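Biliverdin reductase (Synechocystis sp., PDB 5B3T) probably reduces biliverdin, a linear tetrapyrrole of heme breakdown, with NADPH as the hydride donor, using a Rossmann-fold nucleotide-binding domain. Local coordinates at residues 76-81 against 97-102. Sequence-based numbering, arbitrary orientation.
Sequences DLVLIA and AGKHVV
The imidazole of H100 meets D76 through its CD2 corner, 3.6 Å from D76 O, which approaches the ring obliquely. H100 CB, not the ring, makes the apolar touch, 3.6 Å from L77 CD1, while ND1 is hydrogen-bonded to the backbone N of L127. H100 N, in the plane of the D76 carbonyl, donates to D76 O at 3.0 Å, and D76 O also accepts a hydrogen bond from a water that donates another to G98 O. The parallel ladder continues from V78 N to H100 O (2.7 Å, 170° at the hydrogen), from V102 N to V78 O, and from I80 N to V102 O. On the face with L77, L79 and H100, V102 spans the two leucines with its methyls: its CG2 meets L77 CD1 and its CG1 lies 3.6 Å from L79 CD2. In L79, chi1 -173° sets CG anti to the backbone N, and chi2 then turns CD2 over V102 O. Helix 23-34 and V294 of helix 283-300 cover parts of this face. On the other face, V78 CG2 crosses the K99 chain at CB and CG, and I80 CD1 reaches V101 CG1 at 3.7 Å; helix 87-96 packs on I80 and V101. A bend at chi2 (-54°) sends the K99 chain toward the D76 end of 76-81, where NZ is hydrogen-bonded to D72 O and I75 O. G98, at positive phi, is the C-prime residue of the Schellman motif closing helix 87-96. The two strands and this helix form a beta-alpha-beta crossover of the Rossmann domain, and I80 borders the NADP(+)-binding residue H87. The chemistry implies a central sheet whose buried backbone groups satisfy one another between largely apolar layers, with D76 (salt-bridged to R15), K99 and the water at the end where the strands begin.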
ATOM      1  N   ASP A  76      17.568   3.684  14.473  1.00 21.37           N
ATOM      2  CA  ASP A  76      17.866   4.610  13.388  1.00 21.47           C
ATOM      3  C   ASP A  76      16.736   4.726  12.376  1.00 20.68           C
ATOM      4  O   ASP A  76      16.553   5.796  11.786  1.00 20.88           O
ATOM      5  CB  ASP A  76      19.140   4.182  12.649  1.00 23.12           C
ATOM      6  CG  ASP A  76      20.323   4.003  13.576  1.00 22.64           C
ATOM      7  OD1 ASP A  76      20.571   4.900  14.408  1.00 25.39           O
ATOM      8  OD2 ASP A  76      21.006   2.964  13.471  1.00 23.16           O
ATOM      9  N   LEU A  77      15.970   3.656  12.175  1.00 19.06           N
ATOM     10  CA  LEU A  77      15.017   3.564  11.078  1.00 19.02           C
ATOM     11  C   LEU A  77      13.710   2.979  11.588  1.00 18.37           C
ATOM     12  O   LEU A  77      13.715   1.982  12.316  1.00 18.20           O
ATOM     13  CB  LEU A  77      15.593   2.701   9.948  1.00 19.40           C
ATOM     14  CG  LEU A  77      14.667   2.167   8.858  1.00 19.18           C
ATOM     15  CD1 LEU A  77      14.137   3.291   7.987  1.00 17.86           C
ATOM     16  CD2 LEU A  77      15.404   1.138   8.016  1.00 20.99           C
ATOM     17  N   VAL A  78      12.594   3.596  11.207  1.00 16.93           N
ATOM     18  CA  VAL A  78      11.265   3.149  11.608  1.00 17.11           C
ATOM     19  C   VAL A  78      10.533   2.642  10.373  1.00 17.14           C
ATOM     20  O   VAL A  78      10.362   3.381   9.394  1.00 14.98           O
ATOM     21  CB  VAL A  78      10.468   4.268  12.294  1.00 16.59           C
ATOM     22  CG1 VAL A  78       9.050   3.798  12.582  1.00 15.77           C
ATOM     23  CG2 VAL A  78      11.158   4.701  13.578  1.00 17.31           C
ATOM     24  N   LEU A  79      10.102   1.385  10.425  1.00 16.28           N
ATOM     25  CA  LEU A  79       9.281   0.774   9.387  1.00 16.23           C
ATOM     26  C   LEU A  79       7.827   0.807   9.845  1.00 16.17           C
ATOM     27  O   LEU A  79       7.498   0.276  10.913  1.00 15.05           O
ATOM     28  CB  LEU A  79       9.746  -0.658   9.113  1.00 16.55           C
ATOM     29  CG  LEU A  79       9.164  -1.476   7.954  1.00 18.20           C
ATOM     30  CD1 LEU A  79       7.842  -2.142   8.327  1.00 16.31           C
ATOM     31  CD2 LEU A  79       9.001  -0.618   6.707  1.00 17.54           C
ATOM     32  N   ILE A  80       6.962   1.422   9.041  1.00 14.94           N
ATOM     33  CA  ILE A  80       5.563   1.631   9.395  1.00 14.97           C
ATOM     34  C   ILE A  80       4.699   0.806   8.449  1.00 14.95           C
ATOM     35  O   ILE A  80       4.682   1.050   7.237  1.00 14.12           O
ATOM     36  CB  ILE A  80       5.178   3.116   9.330  1.00 14.29           C
ATOM     37  CG1 ILE A  80       6.110   3.949  10.210  1.00 14.24           C
ATOM     38  CG2 ILE A  80       3.730   3.307   9.768  1.00 16.36           C
ATOM     39  CD1 ILE A  80       5.866   5.440  10.104  1.00 13.70           C
ATOM     40  N   ALA A  81       3.969  -0.167   9.009  1.00 13.21           N
ATOM     41  CA  ALA A  81       3.057  -1.018   8.240  1.00 15.05           C
ATOM     42  C   ALA A  81       1.989  -1.522   9.214  1.00 15.46           C
ATOM     43  O   ALA A  81       2.007  -2.670   9.660  1.00 13.59           O
ATOM     44  CB  ALA A  81       3.784  -2.177   7.559  1.00 13.99           C
ATOM     45  N   ALA A  97      11.505  12.833  15.696  1.00 20.48           N
ATOM     46  CA  ALA A  97      12.489  12.205  16.567  1.00 22.36           C
ATOM     47  C   ALA A  97      13.796  11.888  15.849  1.00 22.06           C
ATOM     48  O   ALA A  97      14.661  11.223  16.432  1.00 22.98           O
ATOM     49  CB  ALA A  97      11.909  10.929  17.181  1.00 22.00           C
ATOM     50  N   GLY A  98      13.958  12.340  14.608  1.00 21.23           N
ATOM     51  CA  GLY A  98      15.197  12.127  13.886  1.00 19.62           C
ATOM     52  C   GLY A  98      15.403  10.716  13.384  1.00 21.03           C
ATOM     53  O   GLY A  98      16.545  10.250  13.325  1.00 22.29           O
ATOM     54  N   LYS A  99      14.333  10.020  13.024  1.00 19.00           N
ATOM     55  CA  LYS A  99      14.431   8.672  12.482  1.00 18.97           C
ATOM     56  C   LYS A  99      14.204   8.687  10.977  1.00 17.94           C
ATOM     57  O   LYS A  99      13.468   9.525  10.450  1.00 17.54           O
ATOM     58  CB  LYS A  99      13.411   7.732  13.133  1.00 19.78           C
ATOM     59  CG  LYS A  99      13.421   7.721  14.650  1.00 20.55           C
ATOM     60  CD  LYS A  99      14.808   7.444  15.192  1.00 21.04           C
ATOM     61  CE  LYS A  99      14.765   7.291  16.705  1.00 23.12           C
ATOM     62  NZ  LYS A  99      16.122   7.314  17.315  1.00 23.90           N
ATOM     63  N   HIS A 100      14.853   7.752  10.289  1.00 18.22           N
ATOM     64  CA  HIS A 100      14.470   7.437   8.922  1.00 18.74           C
ATOM     65  C   HIS A 100      13.161   6.657   8.933  1.00 17.35           C
ATOM     66  O   HIS A 100      12.860   5.924   9.879  1.00 18.34           O
ATOM     67  CB  HIS A 100      15.565   6.626   8.227  1.00 18.17           C
ATOM     68  CG  HIS A 100      16.892   7.317   8.173  1.00 18.99           C
ATOM     69  ND1 HIS A 100      17.119   8.435   7.398  1.00 20.06           N
ATOM     70  CD2 HIS A 100      18.063   7.048   8.797  1.00 19.91           C
ATOM     71  CE1 HIS A 100      18.374   8.823   7.547  1.00 21.35           C
ATOM     72  NE2 HIS A 100      18.967   7.999   8.393  1.00 18.72           N
ATOM     73  N   VAL A 101      12.371   6.821   7.875  1.00 16.38           N
ATOM     74  CA  VAL A 101      11.029   6.251   7.815  1.00 16.91           C
ATOM     75  C   VAL A 101      10.842   5.527   6.489  1.00 17.41           C
ATOM     76  O   VAL A 101      11.113   6.089   5.421  1.00 16.90           O
ATOM     77  CB  VAL A 101       9.939   7.327   7.996  1.00 16.61           C
ATOM     78  CG1 VAL A 101       8.555   6.705   7.864  1.00 15.11           C
ATOM     79  CG2 VAL A 101      10.084   8.018   9.343  1.00 16.69           C
ATOM     80  N   VAL A 102      10.389   4.279   6.562  1.00 15.66           N
ATOM     81  CA  VAL A 102       9.886   3.541   5.413  1.00 16.38           C
ATOM     82  C   VAL A 102       8.463   3.114   5.733  1.00 16.98           C
ATOM     83  O   VAL A 102       8.200   2.579   6.816  1.00 16.25           O
ATOM     84  CB  VAL A 102      10.760   2.319   5.075  1.00 15.39           C
ATOM     85  CG1 VAL A 102      10.092   1.472   3.995  1.00 17.29           C
ATOM     86  CG2 VAL A 102      12.143   2.764   4.631  1.00 15.69           C
TER
HETATM   87  O   HOH W   1      18.347   8.056  12.228  1.00 21.72           O